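PDB 3H1T: type I site-specific restriction-modification system, R (Restriction) subunit from Vibrio vulnificus, which probably couples ATP hydrolysis to DNA translocation and cleavage in a type I restriction-modification enzyme, this chain being a large N-terminal fragment of its restriction subunit. Local coordinates for residues F86-V91 against E148-L153; L305-E310 against I335-T340; E344-T349 against S529-K534. All coordinates share one frame; numbering follows the deposited sequence.

The three contacts follow one another along the chain: contact 1 lies in the N-terminal domain, contact 2 inside the first motor domain and contact 3 between the two motor domains. The centre of contact 1 is 28 Å from that of contact 2 and 37 Å from that of contact 3; even its nearest atoms stay about 16 Å from contact 2. Contacts 2 and 3, with centres 15 Å apart, touch. Thr340, at the end of the motif III sequence, has its OG1 2.8 Å from Asn346 ND2, a probable hydrogen bond, and 3.4 Å from Ser531 OG. Contact 2 carries the motif II and III sequences of what is probably the ATPase site.

Contact 1: F86-V91 against E148-L153; sequences FPIAVV and ELFKRL
Phe86 and Phe150 both carry CG on the far side from the backbone N (chi1 -162° and -173°), which sends one ring out from the strand and the other out from the helix until they meet. They form an offset T-shaped pair: the edge of Phe150 is turned to the face of Phe86, with centroids 5.8 Å apart and planes at 90°. Phe86 CE1 and Phe150 CE1 come within 4.0 Å. The same Phe86 ring is met near its own plane by Leu153, whose CD1 lies 4.1 Å from Phe86 CZ.

Next along the strand, Ile88 has CG1 and CD1 stretched out in an extended chain, and its CD1 methyl reaches the helix backbone itself, 3.7 Å from Phe150 N. This methyl also lies near the plane of the Phe150 ring, at its edge, and Ile88 CD1 touches both Leu149 CB (4.0 Å) and Leu153 CB (4.1 Å). Ala89 is too short to reach so far, and here the helix supplies the length: Leu149 CD1 stops 3.8 Å from Ala89 CB. Ile88 and Ala89 both face Leu80, a classic beta bulge, and both direct CB toward the helix. Leu164 and Leu167 add to the apolar surroundings of Phe150, and Tyr82 stacks on its ring.

No hydrogen bond links the segments. Helix 146-157 packs across the mixed sheet of the N-terminal domain, an alpha/beta arrangement consistent with the nuclease domain expected at this end of HsdR subunits.

Contact 2: L305-E310 against I335-T340; sequences LIIIDE and IGMTAT
Motif II, the Walker B element of superfamily 2 helicases, is recognisable in the DECH sequence that begins at Asp309, and motif III in Thr338-Ala339-Thr340; this contact brings them side by side. Strands 305-308 and 333-338 are parallel neighbours in the seven-stranded sheet of the first RecA-like domain, connected through helix 323-328.

Their ladder is regular at first. Ile335 N donates to Ile306 O (3.0 Å), and Ile335 O receives Ile308 N (3.0 Å), both bonds nearly straight. Met337 N to Ile308 O is longer at 3.2 Å and more bent, its angle at hydrogen 142°, where strand 305-308 gives way to loop. On one face of the sheet Ile307 and Ile335 lie alongside each other, pointing the same way, and the methyl CE of Met337, a selenomethionine, crosses to within 4.1 Å of Ile307 CG2. Helix 211-224 lies over this side, Ser219 touching Ile307 and Ala215 touching Met337.

Past the strands, Asp309 starts away from the partner segment and touches Phe240 and Ala242. Glu310 also sets out away, but a bend at chi2 (61°) folds its carboxylate back over motif III. Both oxygens are used, each through its syn lone pair, so the carboxylate grips the other segment at two points, which limits its rotation. OE1 accepts from Ala339 N at 3.0 Å; OE2 takes His312 N as well as the hydroxyl of Thr338, whose OG1 donates to Glu310 OE2 at 2.7 Å.

Contact 3: E344-T349 against S529-K534; sequences EDNRDT and SMSEFK
Asp345 directs its CB toward the start of helix 530-537, where Ser529, Met530 and Ser531 receive its carboxylate. From CB the chain turns to set CG between the backbone N and the carbonyl carbon (chi1 65°), and CG then lies 3.6 Å from Ser531 OG. OD1 stands 3.8 Å from Met530 CB and takes no hydrogen bond from this helix. OD2 does the gripping: Ser531 N donates to Asp345 OD2 at 3.1 Å and Ser531 OG at 2.9 Å. Both donors come on the syn side, each about 30° out of the carboxylate plane and from opposite faces, so one oxygen is pinched between the amide and hydroxyl of a single residue.

Ser529 is the N-cap of this helix, its OG accepting from Glu532 N at 3.2 Å. Asp345 OD2 takes a further first-turn amide, that of Ser531, and its negative charge is probably favoured by the helix N-terminus. By sequence, motif VI of the second RecA-like domain begins within helix 530-537 and runs past its end, whereas Asp345 follows motif III of the first, so the bonds span the interface between the two motor domains.

Beside Asp345, Asn346 brings OD1 to 3.3 Å from Ser531 OG, at an angle too poor for a hydrogen bond; its ND2 donates to Pro341 O and to Thr340 OG1. His312 of motif II touches Asp345, Asn346 and Ser531.

Contact 1: F86-V91 against E148-L153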
loop_
_atom_site.group_PDB
_atom_site.type_symbol
_atom_site.label_atom_id
_atom_site.label_comp_id
_atom_site.label_asym_id
_atom_site.label_seq_id
_atom_site.Cartn_x
_atom_site.Cartn_y
_atom_site.Cartn_z
ATOM N N PHE A 86 -4.194 -20.566 -2.167
ATOM C CA PHE A 86 -4.770 -20.241 -3.468
ATOM C C PHE A 86 -6.301 -20.195 -3.524
ATOM O O PHE A 86 -6.953 -21.162 -3.927
ATOM C CB PHE A 86 -4.215 -21.204 -4.528
ATOM C CG PHE A 86 -4.397 -20.728 -5.947
ATOM C CD1 PHE A 86 -5.574 -20.987 -6.645
ATOM C CD2 PHE A 86 -3.379 -20.035 -6.596
ATOM C CE1 PHE A 86 -5.724 -20.566 -7.961
ATOM C CE2 PHE A 86 -3.524 -19.614 -7.913
ATOM C CZ PHE A 86 -4.694 -19.882 -8.592
ATOM N N PRO A 87 -6.895 -19.064 -3.115
ATOM C CA PRO A 87 -8.348 -18.887 -3.139
ATOM C C PRO A 87 -8.827 -18.897 -4.598
ATOM O O PRO A 87 -8.080 -18.511 -5.498
ATOM C CB PRO A 87 -8.536 -17.527 -2.458
ATOM C CG PRO A 87 -7.270 -16.810 -2.761
ATOM C CD PRO A 87 -6.226 -17.880 -2.553
ATOM N N ILE A 88 -10.049 -19.338 -4.858
ATOM C CA ILE A 88 -10.499 -19.367 -6.227
ATOM C C ILE A 88 -11.950 -18.954 -6.483
ATOM O O ILE A 88 -12.276 -18.546 -7.588
ATOM C CB ILE A 88 -10.227 -20.775 -6.851
ATOM C CG1 ILE A 88 -10.420 -20.718 -8.379
ATOM C CG2 ILE A 88 -11.130 -21.811 -6.192
ATOM C CD1 ILE A 88 -9.759 -21.860 -9.138
ATOM N N ALA A 89 -12.820 -19.037 -5.484
ATOM C CA ALA A 89 -14.220 -18.629 -5.662
ATOM C C ALA A 89 -14.864 -18.075 -4.393
ATOM O O ALA A 89 -14.315 -18.177 -3.297
ATOM C CB ALA A 89 -15.064 -19.798 -6.199
ATOM N N VAL A 90 -16.046 -17.497 -4.543
ATOM C CA VAL A 90 -16.734 -16.939 -3.391
ATOM C C VAL A 90 -18.244 -17.169 -3.478
ATOM O O VAL A 90 -18.812 -17.204 -4.571
ATOM C CB VAL A 90 -16.388 -15.422 -3.254
ATOM C CG1 VAL A 90 -17.010 -14.619 -4.390
ATOM C CG2 VAL A 90 -16.814 -14.919 -1.890
ATOM N N VAL A 91 -18.884 -17.341 -2.328
ATOM C CA VAL A 91 -20.313 -17.607 -2.294
ATOM C C VAL A 91 -21.122 -16.673 -1.399
ATOM O O VAL A 91 -20.725 -16.363 -0.279
ATOM C CB VAL A 91 -20.591 -19.056 -1.789
ATOM C CG1 VAL A 91 -22.086 -19.380 -1.891
ATOM C CG2 VAL A 91 -19.776 -20.043 -2.595
ATOM N N GLU A 148 -12.502 -28.659 -11.417
ATOM C CA GLU A 148 -13.205 -28.061 -12.552
ATOM C C GLU A 148 -12.893 -26.563 -12.654
ATOM O O GLU A 148 -12.557 -26.068 -13.733
ATOM C CB GLU A 148 -14.723 -28.261 -12.426
ATOM C CG GLU A 148 -15.184 -29.716 -12.437
ATOM C CD GLU A 148 -16.696 -29.858 -12.342
ATOM O OE1 GLU A 148 -17.338 -28.993 -11.712
ATOM O OE2 GLU A 148 -17.248 -30.844 -12.875
ATOM N N LEU A 149 -12.999 -25.837 -11.540
ATOM C CA LEU A 149 -12.714 -24.407 -11.556
ATOM C C LEU A 149 -11.262 -24.070 -11.890
ATOM O O LEU A 149 -10.999 -23.146 -12.658
ATOM C CB LEU A 149 -13.070 -23.751 -10.219
ATOM C CG LEU A 149 -14.551 -23.668 -9.811
ATOM C CD1 LEU A 149 -14.684 -22.581 -8.755
ATOM C CD2 LEU A 149 -15.435 -23.340 -11.015
ATOM N N PHE A 150 -10.321 -24.809 -11.305
ATOM C CA PHE A 150 -8.900 -24.576 -11.540
ATOM C C PHE A 150 -8.554 -24.867 -13.000
ATOM O O PHE A 150 -7.665 -24.242 -13.571
ATOM C CB PHE A 150 -8.069 -25.461 -10.611
ATOM C CG PHE A 150 -6.589 -25.186 -10.662
ATOM C CD1 PHE A 150 -6.090 -23.944 -10.290
ATOM C CD2 PHE A 150 -5.689 -26.176 -11.052
ATOM C CE1 PHE A 150 -4.717 -23.684 -10.296
ATOM C CE2 PHE A 150 -4.311 -25.932 -11.064
ATOM C CZ PHE A 150 -3.823 -24.680 -10.683
ATOM N N LYS A 151 -9.256 -25.821 -13.605
ATOM C CA LYS A 151 -9.014 -26.146 -15.012
ATOM C C LYS A 151 -9.552 -24.995 -15.860
ATOM O O LYS A 151 -9.017 -24.699 -16.927
ATOM C CB LYS A 151 -9.728 -27.443 -15.409
ATOM C CG LYS A 151 -9.164 -28.722 -14.804
ATOM C CD LYS A 151 -8.264 -29.483 -15.785
ATOM C CE LYS A 151 -8.576 -30.984 -15.817
ATOM N NZ LYS A 151 -8.374 -31.648 -14.495
ATOM N N ARG A 152 -10.633 -24.370 -15.393
ATOM C CA ARG A 152 -11.230 -23.230 -16.095
ATOM C C ARG A 152 -10.309 -22.023 -15.932
ATOM O O ARG A 152 -10.092 -21.259 -16.865
ATOM C CB ARG A 152 -12.594 -22.843 -15.505
ATOM C CG ARG A 152 -13.771 -23.755 -15.785
ATOM C CD ARG A 152 -15.050 -23.035 -15.367
ATOM N NE ARG A 152 -16.121 -23.921 -14.914
ATOM C CZ ARG A 152 -17.288 -23.505 -14.426
ATOM N NH1 ARG A 152 -17.554 -22.212 -14.322
ATOM N NH2 ARG A 152 -18.203 -24.388 -14.045
ATOM N N LEU A 153 -9.781 -21.859 -14.726
ATOM C CA LEU A 153 -8.903 -20.751 -14.403
ATOM C C LEU A 153 -7.618 -20.792 -15.224
ATOM O O LEU A 153 -7.230 -19.783 -15.813
ATOM C CB LEU A 153 -8.600 -20.767 -12.894
ATOM C CG LEU A 153 -8.090 -19.506 -12.186
ATOM C CD1 LEU A 153 -6.571 -19.473 -12.171
ATOM C CD2 LEU A 153 -8.662 -18.287 -12.896
#

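Contact 2: L305-E310 against I335-T340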
loop_
_atom_site.group_PDB
_atom_site.type_symbol
_atom_site.label_atom_id
_atom_site.label_comp_id
_atom_site.label_asym_id
_atom_site.label_seq_id
_atom_site.Cartn_x
_atom_site.Cartn_y
_atom_site.Cartn_z
ATOM N N LEU A 305 14.903 -12.794 -13.001
ATOM C CA LEU A 305 13.950 -11.818 -12.525
ATOM C C LEU A 305 14.584 -10.670 -11.753
ATOM O O LEU A 305 15.566 -10.844 -11.028
ATOM C CB LEU A 305 12.938 -12.504 -11.611
ATOM C CG LEU A 305 11.858 -11.594 -11.025
ATOM C CD1 LEU A 305 10.962 -11.140 -12.159
ATOM C CD2 LEU A 305 11.044 -12.342 -9.966
ATOM N N ILE A 306 13.994 -9.496 -11.929
ATOM C CA ILE A 306 14.414 -8.286 -11.256
ATOM C C ILE A 306 13.163 -7.594 -10.722
ATOM O O ILE A 306 12.191 -7.406 -11.460
ATOM C CB ILE A 306 15.098 -7.320 -12.225
ATOM C CG1 ILE A 306 16.361 -7.965 -12.814
ATOM C CG2 ILE A 306 15.402 -6.001 -11.500
ATOM C CD1 ILE A 306 17.647 -7.301 -12.399
ATOM N N ILE A 307 13.185 -7.219 -9.447
ATOM C CA ILE A 307 12.049 -6.538 -8.833
ATOM C C ILE A 307 12.463 -5.159 -8.329
ATOM O O ILE A 307 13.401 -5.037 -7.542
ATOM C CB ILE A 307 11.467 -7.395 -7.672
ATOM C CG1 ILE A 307 10.825 -8.662 -8.254
ATOM C CG2 ILE A 307 10.416 -6.608 -6.881
ATOM C CD1 ILE A 307 10.454 -9.718 -7.237
ATOM N N ILE A 308 11.770 -4.122 -8.785
ATOM C CA ILE A 308 12.098 -2.755 -8.391
ATOM C C ILE A 308 11.174 -2.200 -7.315
ATOM O O ILE A 308 9.952 -2.178 -7.480
ATOM C CB ILE A 308 12.057 -1.825 -9.610
ATOM C CG1 ILE A 308 12.975 -2.394 -10.694
ATOM C CG2 ILE A 308 12.455 -0.399 -9.200
ATOM C CD1 ILE A 308 12.855 -1.708 -12.006
ATOM N N ASP A 309 11.778 -1.743 -6.221
ATOM C CA ASP A 309 11.059 -1.187 -5.079
ATOM C C ASP A 309 10.137 -0.036 -5.482
ATOM O O ASP A 309 8.970 -0.024 -5.098
ATOM C CB ASP A 309 12.066 -0.704 -4.034
ATOM C CG ASP A 309 11.452 -0.526 -2.649
ATOM O OD1 ASP A 309 11.167 -1.556 -1.995
ATOM O OD2 ASP A 309 11.260 0.639 -2.212
ATOM N N GLU A 310 10.666 0.938 -6.224
ATOM C CA GLU A 310 9.895 2.095 -6.710
ATOM C C GLU A 310 10.408 2.500 -8.082
ATOM O O GLU A 310 11.576 2.856 -8.239
ATOM C CB GLU A 310 10.011 3.300 -5.763
ATOM C CG GLU A 310 9.436 4.625 -6.333
ATOM C CD GLU A 310 7.940 4.567 -6.663
ATOM O OE1 GLU A 310 7.119 4.331 -5.747
ATOM O OE2 GLU A 310 7.580 4.768 -7.840
ATOM N N ILE A 335 9.602 -6.846 -12.789
ATOM C CA ILE A 335 8.384 -6.435 -12.082
ATOM C C ILE A 335 8.634 -5.106 -11.394
ATOM O O ILE A 335 9.491 -4.988 -10.508
ATOM C CB ILE A 335 7.919 -7.450 -10.963
ATOM C CG1 ILE A 335 7.255 -8.670 -11.591
ATOM C CG2 ILE A 335 6.907 -6.784 -10.019
ATOM C CD1 ILE A 335 8.210 -9.501 -12.344
ATOM N N GLY A 336 7.889 -4.100 -11.804
ATOM C CA GLY A 336 8.040 -2.802 -11.193
ATOM C C GLY A 336 6.912 -2.495 -10.223
ATOM O O GLY A 336 5.738 -2.809 -10.461
HETATM N N MSE A 337 7.262 -1.887 -9.099
HETATM C CA MSE A 337 6.266 -1.515 -8.114
HETATM C C MSE A 337 6.371 -0.007 -7.949
HETATM O O MSE A 337 7.468 0.548 -7.972
HETATM C CB MSE A 337 6.528 -2.231 -6.789
HETATM C CG MSE A 337 6.734 -3.735 -6.936
HETATM SE SE MSE A 337 6.524 -4.726 -5.296
HETATM C CE MSE A 337 8.157 -4.218 -4.373
ATOM N N THR A 338 5.228 0.657 -7.801
ATOM C CA THR A 338 5.194 2.100 -7.635
ATOM C C THR A 338 4.128 2.411 -6.607
ATOM O O THR A 338 3.218 1.613 -6.402
ATOM C CB THR A 338 4.886 2.809 -8.985
ATOM O OG1 THR A 338 5.076 4.224 -8.838
ATOM C CG2 THR A 338 3.460 2.528 -9.439
ATOM N N ALA A 339 4.233 3.553 -5.943
ATOM C CA ALA A 339 3.258 3.913 -4.920
ATOM C C ALA A 339 2.242 4.964 -5.377
ATOM O O ALA A 339 1.305 5.282 -4.656
ATOM C CB ALA A 339 3.988 4.395 -3.664
ATOM N N THR A 340 2.420 5.494 -6.576
ATOM C CA THR A 340 1.506 6.500 -7.089
ATOM C C THR A 340 0.915 6.011 -8.410
ATOM O O THR A 340 1.597 5.350 -9.189
ATOM C CB THR A 340 2.246 7.852 -7.270
ATOM O OG1 THR A 340 3.197 7.742 -8.325
ATOM C CG2 THR A 340 3.023 8.197 -6.000
#

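Contact 3: E344-T349 against S529-K534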
loop_
_atom_site.group_PDB
_atom_site.type_symbol
_atom_site.label_atom_id
_atom_site.label_comp_id
_atom_site.label_asym_id
_atom_site.label_seq_id
_atom_site.Cartn_x
_atom_site.Cartn_y
_atom_site.Cartn_z
ATOM N N GLU A 344 0.182 13.044 -14.018
ATOM C CA GLU A 344 0.973 13.871 -14.933
ATOM C C GLU A 344 2.493 13.749 -14.941
ATOM O O GLU A 344 3.118 13.854 -16.007
ATOM C CB GLU A 344 0.604 15.334 -14.747
ATOM C CG GLU A 344 -0.827 15.636 -15.135
ATOM C CD GLU A 344 -1.110 17.115 -15.211
ATOM O OE1 GLU A 344 -0.941 17.814 -14.185
ATOM O OE2 GLU A 344 -1.501 17.571 -16.308
ATOM N N ASP A 345 3.103 13.543 -13.779
ATOM C CA ASP A 345 4.562 13.430 -13.683
ATOM C C ASP A 345 5.016 11.977 -13.855
ATOM O O ASP A 345 6.191 11.686 -14.078
ATOM C CB ASP A 345 4.985 13.966 -12.302
ATOM C CG ASP A 345 4.446 13.108 -11.145
ATOM O OD1 ASP A 345 3.335 12.543 -11.281
ATOM O OD2 ASP A 345 5.128 13.014 -10.100
ATOM N N ASN A 346 4.036 11.086 -13.810
ATOM C CA ASN A 346 4.174 9.629 -13.855
ATOM C C ASN A 346 4.247 8.812 -15.155
ATOM O O ASN A 346 4.736 7.671 -15.136
ATOM C CB ASN A 346 3.022 9.048 -13.016
ATOM C CG ASN A 346 3.505 8.428 -11.732
ATOM O OD1 ASN A 346 4.657 8.640 -11.330
ATOM N ND2 ASN A 346 2.638 7.674 -11.067
ATOM N N ARG A 347 3.732 9.347 -16.256
ATOM C CA ARG A 347 3.663 8.628 -17.539
ATOM C C ARG A 347 4.791 7.710 -18.048
ATOM O O ARG A 347 4.499 6.586 -18.509
ATOM C CB ARG A 347 3.278 9.626 -18.602
ATOM C CG ARG A 347 2.127 10.489 -18.116
ATOM C CD ARG A 347 1.226 10.858 -19.244
ATOM N NE ARG A 347 0.519 12.106 -18.979
ATOM C CZ ARG A 347 -0.632 12.213 -18.314
ATOM N NH1 ARG A 347 -1.245 11.138 -17.816
ATOM N NH2 ARG A 347 -1.193 13.408 -18.176
ATOM N N ASP A 348 6.053 8.142 -17.975
ATOM C CA ASP A 348 7.119 7.262 -18.474
ATOM C C ASP A 348 7.168 5.908 -17.761
ATOM O O ASP A 348 7.552 4.888 -18.356
ATOM C CB ASP A 348 8.484 7.947 -18.395
ATOM C CG ASP A 348 8.651 9.031 -19.453
ATOM O OD1 ASP A 348 7.779 9.121 -20.354
ATOM O OD2 ASP A 348 9.662 9.775 -19.390
ATOM N N THR A 349 6.784 5.889 -16.494
ATOM C CA THR A 349 6.777 4.642 -15.762
ATOM C C THR A 349 5.719 3.708 -16.307
ATOM O O THR A 349 5.983 2.526 -16.510
ATOM C CB THR A 349 6.515 4.879 -14.277
ATOM O OG1 THR A 349 7.718 5.375 -13.686
ATOM C CG2 THR A 349 6.112 3.578 -13.586
ATOM N N SER A 529 5.306 18.175 -7.661
ATOM C CA SER A 529 4.810 16.986 -8.361
ATOM C C SER A 529 3.811 16.150 -7.558
ATOM O O SER A 529 3.814 16.154 -6.330
ATOM C CB SER A 529 5.982 16.105 -8.826
ATOM O OG SER A 529 6.458 15.254 -7.797
HETATM N N MSE A 530 2.949 15.433 -8.273
HETATM C CA MSE A 530 1.941 14.583 -7.647
HETATM C C MSE A 530 2.586 13.450 -6.840
HETATM O O MSE A 530 2.100 13.094 -5.768
HETATM C CB MSE A 530 1.010 14.001 -8.720
HETATM C CG MSE A 530 -0.059 13.037 -8.199
HETATM SE SE MSE A 530 -1.363 13.796 -6.954
HETATM C CE MSE A 530 -2.582 14.570 -8.241
ATOM N N SER A 531 3.670 12.878 -7.360
ATOM C CA SER A 531 4.379 11.799 -6.671
ATOM C C SER A 531 4.907 12.283 -5.329
ATOM O O SER A 531 4.795 11.583 -4.328
ATOM C CB SER A 531 5.542 11.268 -7.520
ATOM O OG SER A 531 5.062 10.533 -8.643
ATOM N N GLU A 532 5.463 13.493 -5.311
ATOM C CA GLU A 532 6.006 14.073 -4.083
ATOM C C GLU A 532 4.894 14.358 -3.097
ATOM O O GLU A 532 5.047 14.117 -1.916
ATOM C CB GLU A 532 6.773 15.374 -4.365
ATOM C CG GLU A 532 7.234 16.104 -3.096
ATOM C CD GLU A 532 8.258 17.209 -3.349
ATOM O OE1 GLU A 532 7.896 18.294 -3.859
ATOM O OE2 GLU A 532 9.442 16.985 -3.032
ATOM N N PHE A 533 3.774 14.868 -3.588
ATOM C CA PHE A 533 2.659 15.171 -2.711
ATOM C C PHE A 533 2.197 13.917 -1.963
ATOM O O PHE A 533 2.037 13.925 -0.742
ATOM C CB PHE A 533 1.485 15.749 -3.509
ATOM C CG PHE A 533 0.302 16.106 -2.660
ATOM C CD1 PHE A 533 0.267 17.309 -1.959
ATOM C CD2 PHE A 533 -0.779 15.227 -2.550
ATOM C CE1 PHE A 533 -0.841 17.636 -1.150
ATOM C CE2 PHE A 533 -1.887 15.540 -1.754
ATOM C CZ PHE A 533 -1.919 16.749 -1.050
ATOM N N LYS A 534 1.982 12.844 -2.714
ATOM C CA LYS A 534 1.527 11.587 -2.136
ATOM C C LYS A 534 2.525 10.954 -1.177
ATOM O O LYS A 534 2.137 10.220 -0.268
ATOM C CB LYS A 534 1.174 10.591 -3.239
ATOM C CG LYS A 534 -0.061 10.991 -4.040
ATOM C CD LYS A 534 -0.728 9.797 -4.702
ATOM C CE LYS A 534 -1.783 10.235 -5.734
ATOM N NZ LYS A 534 -2.966 10.967 -5.170
#